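Local coordinates for tail fiber protein (Pseudomonas aeruginosa, PDB 6CL6), which forms the trimeric tail fibre of an R-type pyocin, a contractile injection system, and probably binds a receptor on the surface of the target bacterium, at residues Q31-P34 against V35-G39; A53-P56 against L57-T60; T305-D309 against A310-I314; N357-F360 against A361-L365. All blocks are in the same frame, centred on the assembly; numbering follows the deposited sequence.

Contact 1 (Q31-P34 against V35-G39)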
loop_
_atom_site.group_PDB
_atom_site.type_symbol
_atom_site.label_atom_id
_atom_site.label_comp_id
_atom_site.label_asym_id
_atom_site.label_seq_id
_atom_site.Cartn_x
_atom_site.Cartn_y
_atom_site.Cartn_z
ATOM N N GLN A 31 41.338 54.986 55.213
ATOM C CA GLN A 31 40.297 55.558 56.065
ATOM C C GLN A 31 40.090 57.046 55.813
ATOM O O GLN A 31 39.036 57.579 56.174
ATOM C CB GLN A 31 40.617 55.321 57.532
ATOM C CG GLN A 31 40.547 53.871 58.003
ATOM C CD GLN A 31 41.719 53.009 57.547
ATOM O OE1 GLN A 31 42.820 53.502 57.276
ATOM N NE2 GLN A 31 41.489 51.711 57.487
ATOM N N ARG A 32 41.056 57.728 55.195
ATOM C CA ARG A 32 40.903 59.136 54.895
ATOM C C ARG A 32 39.980 59.384 53.697
ATOM O O ARG A 32 39.551 60.514 53.500
ATOM C CB ARG A 32 42.276 59.779 54.604
ATOM C CG ARG A 32 43.317 59.629 55.691
ATOM C CD ARG A 32 42.973 60.467 56.936
ATOM N NE ARG A 32 42.053 59.794 57.846
ATOM C CZ ARG A 32 42.377 58.798 58.664
ATOM N NH1 ARG A 32 43.617 58.320 58.691
ATOM N NH2 ARG A 32 41.455 58.271 59.452
ATOM N N LEU A 33 39.666 58.354 52.904
ATOM C CA LEU A 33 38.875 58.489 51.675
ATOM C C LEU A 33 37.372 58.456 51.972
ATOM O O LEU A 33 36.923 57.706 52.831
ATOM C CB LEU A 33 39.187 57.359 50.704
ATOM C CG LEU A 33 40.591 57.204 50.148
ATOM C CD1 LEU A 33 40.558 56.081 49.118
ATOM C CD2 LEU A 33 41.049 58.496 49.538
ATOM N N PRO A 34 36.579 59.221 51.239
ATOM C CA PRO A 34 35.130 59.011 51.274
ATOM C C PRO A 34 34.854 57.534 50.993
ATOM O O PRO A 34 35.562 56.894 50.217
ATOM C CB PRO A 34 34.606 59.926 50.162
ATOM C CG PRO A 34 35.653 60.976 50.006
ATOM C CD PRO A 34 36.980 60.260 50.255
ATOM N N VAL A 35 33.813 56.996 51.632
ATOM C CA VAL A 35 33.682 55.550 51.707
ATOM C C VAL A 35 33.484 54.927 50.343
ATOM O O VAL A 35 33.992 53.824 50.093
ATOM C CB VAL A 35 32.548 55.142 52.672
ATOM C CG1 VAL A 35 32.908 55.550 54.104
ATOM C CG2 VAL A 35 31.221 55.748 52.273
ATOM N N PHE A 36 32.786 55.613 49.424
ATOM C CA PHE A 36 32.551 55.013 48.103
ATOM C C PHE A 36 33.846 54.798 47.338
ATOM O O PHE A 36 33.929 53.903 46.487
ATOM C CB PHE A 36 31.577 55.883 47.290
ATOM C CG PHE A 36 31.952 57.326 47.216
ATOM C CD1 PHE A 36 32.958 57.755 46.328
ATOM C CD2 PHE A 36 31.300 58.266 47.981
ATOM C CE1 PHE A 36 33.286 59.103 46.227
ATOM C CE2 PHE A 36 31.643 59.613 47.896
ATOM C CZ PHE A 36 32.622 60.019 47.004
ATOM N N ALA A 37 34.872 55.593 47.622
ATOM C CA ALA A 37 36.166 55.400 46.961
ATOM C C ALA A 37 36.950 54.230 47.517
ATOM O O ALA A 37 37.936 53.803 46.902
ATOM C CB ALA A 37 37.002 56.682 47.049
ATOM N N ARG A 38 36.519 53.667 48.645
ATOM C CA ARG A 38 37.076 52.428 49.186
ATOM C C ARG A 38 36.269 51.214 48.734
ATOM O O ARG A 38 36.556 50.103 49.155
ATOM C CB ARG A 38 37.108 52.515 50.708
ATOM C CG ARG A 38 37.850 53.734 51.271
ATOM C CD ARG A 38 37.618 53.881 52.762
ATOM N NE ARG A 38 38.066 52.719 53.503
ATOM C CZ ARG A 38 37.803 52.500 54.788
ATOM N NH1 ARG A 38 37.103 53.389 55.481
ATOM N NH2 ARG A 38 38.261 51.386 55.390
ATOM N N GLY A 39 35.267 51.419 47.898
ATOM C CA GLY A 39 34.366 50.339 47.546
ATOM C C GLY A 39 33.293 50.038 48.572
ATOM O O GLY A 39 32.580 49.028 48.431
HETATM O O HOH W 1 36.681 56.432 55.171
#
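R38 reaches back over the turn to Q31 and L33, and water 1 joins all three residues. The water donates to Q31 O at 2.8 Å and to L33 O at 2.7 Å, and accepts from R38 NH1 at 3.1 Å. Two carbonyl oxygens and a guanidinium are thus linked through a single molecule. The R38 chain runs out extended at chi2 and then bends at chi3 (59°), which brings the flat group over the backbone of Q31: Q31 CA lies 3.9 Å above one face of the guanidinium plane, offset toward its rim. The Q31 amide meets the same group at a steep tilt, the two planes 64° apart, without a hydrogen bond between them.

Among backbone groups, A37 N donates to P34 O at 3.0 Å, a bond from residue i+3 back to residue i that opens the 3-10 turn of 35-38.

P34 CB sits over one face of the F36 ring in a CH-pi contact, 4.0 Å from the ring centroid. L33 turns its CD1 to A37 CB, while its CB rests on R38 CG.

The 3-10 turn lies in the loop between strands 23-25 and 57-60, at the trimer interface: L33 packs on L33 of the second subunit and on P34 of the third, and F36 packs on P56 just ahead of strand 57-60.

Contact 2 (A53-P56 against L57-T60)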
loop_
_atom_site.group_PDB
_atom_site.type_symbol
_atom_site.label_atom_id
_atom_site.label_comp_id
_atom_site.label_asym_id
_atom_site.label_seq_id
_atom_site.Cartn_x
_atom_site.Cartn_y
_atom_site.Cartn_z
ATOM N N ALA A 53 20.617 59.505 42.769
ATOM C CA ALA A 53 21.984 59.216 43.180
ATOM C C ALA A 53 22.942 60.364 42.857
ATOM O O ALA A 53 22.895 60.966 41.784
ATOM C CB ALA A 53 22.464 57.942 42.479
ATOM N N THR A 54 23.848 60.649 43.820
ATOM C CA THR A 54 24.906 61.613 43.613
ATOM C C THR A 54 26.259 61.091 44.058
ATOM O O THR A 54 27.223 61.849 44.041
ATOM C CB THR A 54 24.631 62.941 44.369
ATOM O OG1 THR A 54 24.664 62.657 45.778
ATOM C CG2 THR A 54 23.326 63.533 43.992
ATOM N N VAL A 55 26.351 59.837 44.493
ATOM C CA VAL A 55 27.622 59.222 44.847
ATOM C C VAL A 55 27.803 57.999 43.957
ATOM O O VAL A 55 26.805 57.419 43.484
ATOM C CB VAL A 55 27.665 58.862 46.334
ATOM C CG1 VAL A 55 27.551 60.131 47.173
ATOM C CG2 VAL A 55 26.530 57.889 46.684
ATOM N N PRO A 56 29.038 57.569 43.703
ATOM C CA PRO A 56 29.248 56.547 42.680
ATOM C C PRO A 56 28.952 55.139 43.117
ATOM O O PRO A 56 28.915 54.260 42.261
ATOM C CB PRO A 56 30.724 56.713 42.313
ATOM C CG PRO A 56 31.356 57.379 43.498
ATOM C CD PRO A 56 30.286 58.263 44.084
ATOM N N LEU A 57 28.649 54.902 44.388
ATOM C CA LEU A 57 28.289 53.583 44.871
ATOM C C LEU A 57 27.267 53.719 45.997
ATOM O O LEU A 57 27.445 54.514 46.919
ATOM C CB LEU A 57 29.549 52.819 45.330
ATOM C CG LEU A 57 29.331 51.399 45.833
ATOM C CD1 LEU A 57 28.927 50.477 44.753
ATOM C CD2 LEU A 57 30.556 50.881 46.492
ATOM N N MET A 58 26.160 52.987 45.876
ATOM C CA MET A 58 25.195 52.844 46.949
ATOM C C MET A 58 24.697 51.400 46.946
ATOM O O MET A 58 24.952 50.621 46.009
ATOM C CB MET A 58 24.015 53.797 46.808
ATOM C CG MET A 58 23.238 53.581 45.520
ATOM S SD MET A 58 21.862 54.727 45.317
ATOM C CE MET A 58 22.652 56.312 45.571
ATOM N N LEU A 59 24.020 51.033 48.029
ATOM C CA LEU A 59 23.353 49.743 48.184
ATOM C C LEU A 59 21.912 50.033 48.594
ATOM O O LEU A 59 21.687 50.768 49.555
ATOM C CB LEU A 59 24.012 48.872 49.239
ATOM C CG LEU A 59 23.328 47.567 49.708
ATOM C CD1 LEU A 59 23.278 46.536 48.596
ATOM C CD2 LEU A 59 24.040 47.015 50.921
ATOM N N THR A 60 20.942 49.485 47.862
ATOM C CA THR A 60 19.576 49.867 48.143
ATOM C C THR A 60 18.632 48.800 47.621
ATOM O O THR A 60 18.923 48.120 46.642
ATOM C CB THR A 60 19.238 51.231 47.518
ATOM O OG1 THR A 60 17.883 51.562 47.754
ATOM C CG2 THR A 60 19.535 51.241 46.047
#
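The lead-in to strand 57-60, an outermost strand of a five-stranded antiparallel sheet within the chain, curls back so that A53 touches the M58 side chain. The M58 methyl does the touching: CE lies 3.5 Å from A53 CB and 3.8 Å from A53 CA. Its chain leaves the backbone with CG between the N and the carbonyl carbon (chi1 60°), continues straight through chi2 and folds at chi3 (52°), and this last bend swings CE back toward the preceding loop. On V55 the CG2 branch approaches the same methyl more loosely, at 4.3 Å from M58 CE, and lies 3.5 Å from L57 O.

No hydrogen bond joins 53-56 to 57-60. P56, M58 and T60 make backbone hydrogen bonds to S76, I74 and F72 of strand 72-79, the antiparallel partner, while A53 O accepts from NH1 of the R112 side chain. M58 also packs on I74 of that strand, and A53 on S76.

P56 is the last residue before the strand, and the chain passes from it directly into L57. The leucine leads its own end away from the loop, with CG anti to the backbone N (chi1 -179°). L57 packs on M77 of the third subunit and P56 on R38 of the second.

Contact 3 (T305-D309 against A310-I314). With CA (calcium ion), chain I.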
loop_
_atom_site.group_PDB
_atom_site.type_symbol
_atom_site.label_atom_id
_atom_site.label_comp_id
_atom_site.label_asym_id
_atom_site.label_seq_id
_atom_site.Cartn_x
_atom_site.Cartn_y
_atom_site.Cartn_z
ATOM N N THR A 305 -42.311 -67.809 -70.187
ATOM C CA THR A 305 -43.135 -68.667 -71.052
ATOM C C THR A 305 -42.385 -69.966 -71.291
ATOM O O THR A 305 -41.239 -69.952 -71.773
ATOM C CB THR A 305 -43.459 -67.976 -72.372
ATOM O OG1 THR A 305 -44.236 -66.797 -72.118
ATOM C CG2 THR A 305 -44.285 -68.920 -73.285
ATOM N N CYS A 306 -43.014 -71.074 -70.932
ATOM C CA CYS A 306 -42.448 -72.403 -71.107
ATOM C C CYS A 306 -43.174 -73.137 -72.245
ATOM O O CYS A 306 -44.381 -72.935 -72.454
ATOM C CB CYS A 306 -42.575 -73.252 -69.824
ATOM S SG CYS A 306 -41.747 -72.621 -68.408
ATOM N N PRO A 307 -42.483 -73.988 -72.987
ATOM C CA PRO A 307 -43.171 -74.828 -73.977
ATOM C C PRO A 307 -43.899 -75.962 -73.270
ATOM O O PRO A 307 -43.666 -76.253 -72.098
ATOM C CB PRO A 307 -42.046 -75.369 -74.860
ATOM C CG PRO A 307 -40.723 -74.942 -74.196
ATOM C CD PRO A 307 -41.103 -74.443 -72.800
ATOM N N ALA A 308 -44.788 -76.619 -74.018
ATOM C CA ALA A 308 -45.506 -77.769 -73.477
ATOM C C ALA A 308 -44.516 -78.828 -72.997
ATOM O O ALA A 308 -43.563 -79.155 -73.693
ATOM C CB ALA A 308 -46.416 -78.348 -74.562
ATOM N N ASP A 309 -44.737 -79.358 -71.794
ATOM C CA ASP A 309 -43.995 -80.526 -71.311
ATOM C C ASP A 309 -42.486 -80.355 -71.461
ATOM O O ASP A 309 -41.789 -81.274 -71.877
ATOM C CB ASP A 309 -44.453 -81.804 -72.078
ATOM C CG ASP A 309 -45.879 -82.219 -71.766
ATOM O OD1 ASP A 309 -46.343 -82.041 -70.612
ATOM O OD2 ASP A 309 -46.544 -82.755 -72.688
ATOM N N ALA A 310 -41.958 -79.186 -71.098
ATOM C CA ALA A 310 -40.562 -78.882 -71.432
ATOM C C ALA A 310 -40.054 -77.731 -70.569
ATOM O O ALA A 310 -40.804 -77.130 -69.803
ATOM C CB ALA A 310 -40.408 -78.541 -72.919
ATOM N N ASP A 311 -38.768 -77.408 -70.743
ATOM C CA ASP A 311 -38.068 -76.416 -69.939
ATOM C C ASP A 311 -37.997 -75.051 -70.615
ATOM O O ASP A 311 -38.041 -74.918 -71.843
ATOM C CB ASP A 311 -36.624 -76.854 -69.650
ATOM C CG ASP A 311 -36.529 -78.089 -68.797
ATOM O OD1 ASP A 311 -37.400 -78.315 -67.950
ATOM O OD2 ASP A 311 -35.550 -78.835 -68.984
ATOM N N ALA A 312 -37.835 -74.031 -69.783
ATOM C CA ALA A 312 -37.400 -72.715 -70.231
ATOM C C ALA A 312 -36.404 -72.194 -69.215
ATOM O O ALA A 312 -36.567 -72.405 -68.002
ATOM C CB ALA A 312 -38.562 -71.726 -70.392
ATOM N N SER A 313 -35.391 -71.483 -69.710
ATOM C CA SER A 313 -34.370 -70.890 -68.863
ATOM C C SER A 313 -34.790 -69.503 -68.414
ATOM O O SER A 313 -35.465 -68.774 -69.140
ATOM C CB SER A 313 -33.046 -70.800 -69.627
ATOM O OG SER A 313 -32.537 -72.089 -69.899
ATOM N N ILE A 314 -34.402 -69.141 -67.189
ATOM C CA ILE A 314 -34.642 -67.792 -66.701
ATOM C C ILE A 314 -33.308 -67.178 -66.305
ATOM O O ILE A 314 -32.341 -67.874 -65.982
ATOM C CB ILE A 314 -35.626 -67.722 -65.507
ATOM C CG1 ILE A 314 -35.104 -68.540 -64.325
ATOM C CG2 ILE A 314 -37.028 -68.187 -65.936
ATOM C CD1 ILE A 314 -35.820 -68.241 -62.980
HETATM CA CA CA I . -47.644 -83.322 -69.085
HETATM O O HOH W 2 -48.412 -84.074 -71.325
HETATM O O HOH W 3 -49.857 -82.361 -68.990
HETATM O O HOH W 4 -46.852 -83.648 -66.745
HETATM O O HOH W 5 -48.746 -85.384 -68.605
#
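D309 OD1 binds the calcium ion at 2.4 Å, while the other carboxylate oxygen, OD2, accepts a hydrogen bond at 2.7 Å from water 2, itself a calcium ligand. One oxygen on the metal and one on a metal-bound water hold the carboxylate against rotation. With CG beside the backbone N (chi1 -68°), D309 directs the group outward from the turn. Waters 3, 4 and 5, G358 O and P337 O of the second subunit complete the coordination.

Behind the metal, the side chains of P307 and A310, at the two ends of the turn, touch: P307 CG lies 3.8 Å from A310 CB, and P307 CD rests 3.2 Å from D311 O. Further back the small methyl of A312 fits against C306, with CB 3.9 Å from SG, and approaches T305 O at 3.5 Å. D311 turns its carboxylate away to form salt bridges with R346 and R356.

No hydrogen bond links 305-309 to 310-314; C306 pairs with A363, whereas A310 and A312 pair with N357 and I355. Residues P307 to A310 form a type II beta turn, which carries the chain from strand 297-306 of one sheet to strand 310-315 of another and presents D309 to a calcium site shared between subunits.

Contact 4 (N357-F360 against A361-L365). With CA (calcium ion), chain I.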
loop_
_atom_site.group_PDB
_atom_site.type_symbol
_atom_site.label_atom_id
_atom_site.label_comp_id
_atom_site.label_asym_id
_atom_site.label_seq_id
_atom_site.Cartn_x
_atom_site.Cartn_y
_atom_site.Cartn_z
ATOM N N ASN A 357 -42.039 -77.101 -67.162
ATOM C CA ASN A 357 -43.491 -77.025 -67.292
ATOM C C ASN A 357 -44.050 -78.394 -67.634
ATOM O O ASN A 357 -43.876 -78.884 -68.758
ATOM C CB ASN A 357 -43.877 -76.009 -68.353
ATOM C CG ASN A 357 -45.343 -76.023 -68.661
ATOM O OD1 ASN A 357 -46.172 -76.245 -67.789
ATOM N ND2 ASN A 357 -45.675 -75.812 -69.933
ATOM N N GLY A 358 -44.721 -79.013 -66.668
ATOM C CA GLY A 358 -45.372 -80.291 -66.906
ATOM C C GLY A 358 -46.702 -80.223 -67.614
ATOM O O GLY A 358 -47.219 -81.262 -67.987
ATOM N N TYR A 359 -47.258 -79.025 -67.822
ATOM C CA TYR A 359 -48.551 -78.898 -68.497
ATOM C C TYR A 359 -48.365 -79.074 -70.002
ATOM O O TYR A 359 -47.358 -78.615 -70.560
ATOM C CB TYR A 359 -49.158 -77.535 -68.225
ATOM C CG TYR A 359 -50.552 -77.346 -68.798
ATOM C CD1 TYR A 359 -51.558 -78.229 -68.509
ATOM C CD2 TYR A 359 -50.865 -76.233 -69.576
ATOM C CE1 TYR A 359 -52.841 -78.058 -69.036
ATOM C CE2 TYR A 359 -52.102 -76.035 -70.078
ATOM C CZ TYR A 359 -53.106 -76.961 -69.813
ATOM O OH TYR A 359 -54.355 -76.769 -70.315
ATOM N N PHE A 360 -49.355 -79.689 -70.665
ATOM C CA PHE A 360 -49.219 -80.097 -72.063
ATOM C C PHE A 360 -49.554 -78.991 -73.048
ATOM O O PHE A 360 -50.150 -79.242 -74.108
ATOM C CB PHE A 360 -50.045 -81.361 -72.325
ATOM C CG PHE A 360 -51.549 -81.232 -72.182
ATOM C CD1 PHE A 360 -52.185 -80.038 -71.941
ATOM C CD2 PHE A 360 -52.334 -82.385 -72.320
ATOM C CE1 PHE A 360 -53.574 -79.958 -71.851
ATOM C CE2 PHE A 360 -53.734 -82.321 -72.235
ATOM C CZ PHE A 360 -54.359 -81.116 -72.009
ATOM N N ALA A 361 -49.202 -77.745 -72.713
ATOM C CA ALA A 361 -49.365 -76.620 -73.617
ATOM C C ALA A 361 -48.398 -75.527 -73.200
ATOM O O ALA A 361 -48.007 -75.445 -72.039
ATOM C CB ALA A 361 -50.789 -76.065 -73.625
ATOM N N GLN A 362 -48.009 -74.693 -74.163
ATOM C CA GLN A 362 -47.249 -73.492 -73.840
ATOM C C GLN A 362 -47.956 -72.726 -72.726
ATOM O O GLN A 362 -49.176 -72.524 -72.773
ATOM C CB GLN A 362 -47.109 -72.610 -75.081
ATOM C CG GLN A 362 -46.260 -71.363 -74.872
ATOM C CD GLN A 362 -45.948 -70.604 -76.155
ATOM O OE1 GLN A 362 -44.945 -70.875 -76.820
ATOM N NE2 GLN A 362 -46.818 -69.666 -76.516
ATOM N N ALA A 363 -47.185 -72.285 -71.725
ATOM C CA ALA A 363 -47.817 -71.691 -70.573
ATOM C C ALA A 363 -46.848 -70.753 -69.880
ATOM O O ALA A 363 -45.642 -70.980 -69.867
ATOM C CB ALA A 363 -48.319 -72.722 -69.559
ATOM N N VAL A 364 -47.408 -69.719 -69.286
ATOM C CA VAL A 364 -46.625 -68.763 -68.508
ATOM C C VAL A 364 -46.549 -69.259 -67.074
ATOM O O VAL A 364 -47.580 -69.505 -66.444
ATOM C CB VAL A 364 -47.228 -67.361 -68.568
ATOM C CG1 VAL A 364 -46.456 -66.463 -67.631
ATOM C CG2 VAL A 364 -47.177 -66.811 -70.008
ATOM N N LEU A 365 -45.329 -69.410 -66.567
ATOM C CA LEU A 365 -45.082 -69.782 -65.185
ATOM C C LEU A 365 -44.381 -68.634 -64.469
ATOM O O LEU A 365 -43.446 -68.022 -65.005
ATOM C CB LEU A 365 -44.228 -71.047 -65.102
ATOM C CG LEU A 365 -44.982 -72.384 -65.299
ATOM C CD1 LEU A 365 -45.611 -72.487 -66.686
ATOM C CD2 LEU A 365 -44.026 -73.550 -65.042
HETATM CA CA CA I . -47.644 -83.322 -69.085
HETATM O O HOH W 3 -49.857 -82.361 -68.990
HETATM O O HOH W 4 -46.852 -83.648 -66.745
HETATM O O HOH W 5 -48.746 -85.384 -68.605
HETATM O O HOH W 2 -48.412 -84.074 -71.325
#
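N357 ND2 donates across the turn to A361 O at 3.2 Å, with an N-H...O angle of 141°. The acceptor lies almost in the amide plane of N357, only 2° out of it. At the other end of the amide, OD1 takes the backbone N-H of Y359 at 3.0 Å from well above its carbonyl plane, forming an Asx turn. ND2 also donates to P307 O, and OD1 accepts from Q331 NE2, so four bonds fix the orientation of this buried amide. A weak backbone bond runs from A361 N to Y359 O.

L365 crosses N357 at about a right angle, its CD1 4.0 Å from OD1. The Y359 ring, sent out with CG anti to the backbone N (chi1 -176°), brings CE2 to within 3.8 Å of A361 CB and has A363 CB at its edge. F360 CD1 lies 3.6 Å above one face of the Y359 ring, offset toward its rim. Y359 OH accepts a hydrogen bond from H336 N.

The Asx turn spans G358, whose O binds the calcium ion at 2.4 Å beside D309 OD1 and P337 O of the second subunit, and probably helps to hold that carbonyl in place.

This loop joins two sheets: strand 352-357 runs beside 310-315 in one, and strand 363-371 lies between 297-306 and 324-331 in the other.

Overall arrangement
From the N terminus, contact 1 forms a tight turn in the loop after strand 23-25, and contact 2 brings that loop into strand 57-60. The two pack together, G39 O lying 3.4 Å from L57 CD2, and both reach the third subunit. Contacts 3 and 4 lie on the opposite side of the chain's centre, with the centres of contacts 1 and 3 about 194 Å apart. Contact 3 turns from strand 297-306 into 310-315; contact 4 turns from 352-357 into 363-371. None nests within another, since all follow in series, but contacts 3 and 4 interlock through neighbouring strands of two sheets and a common calcium ion.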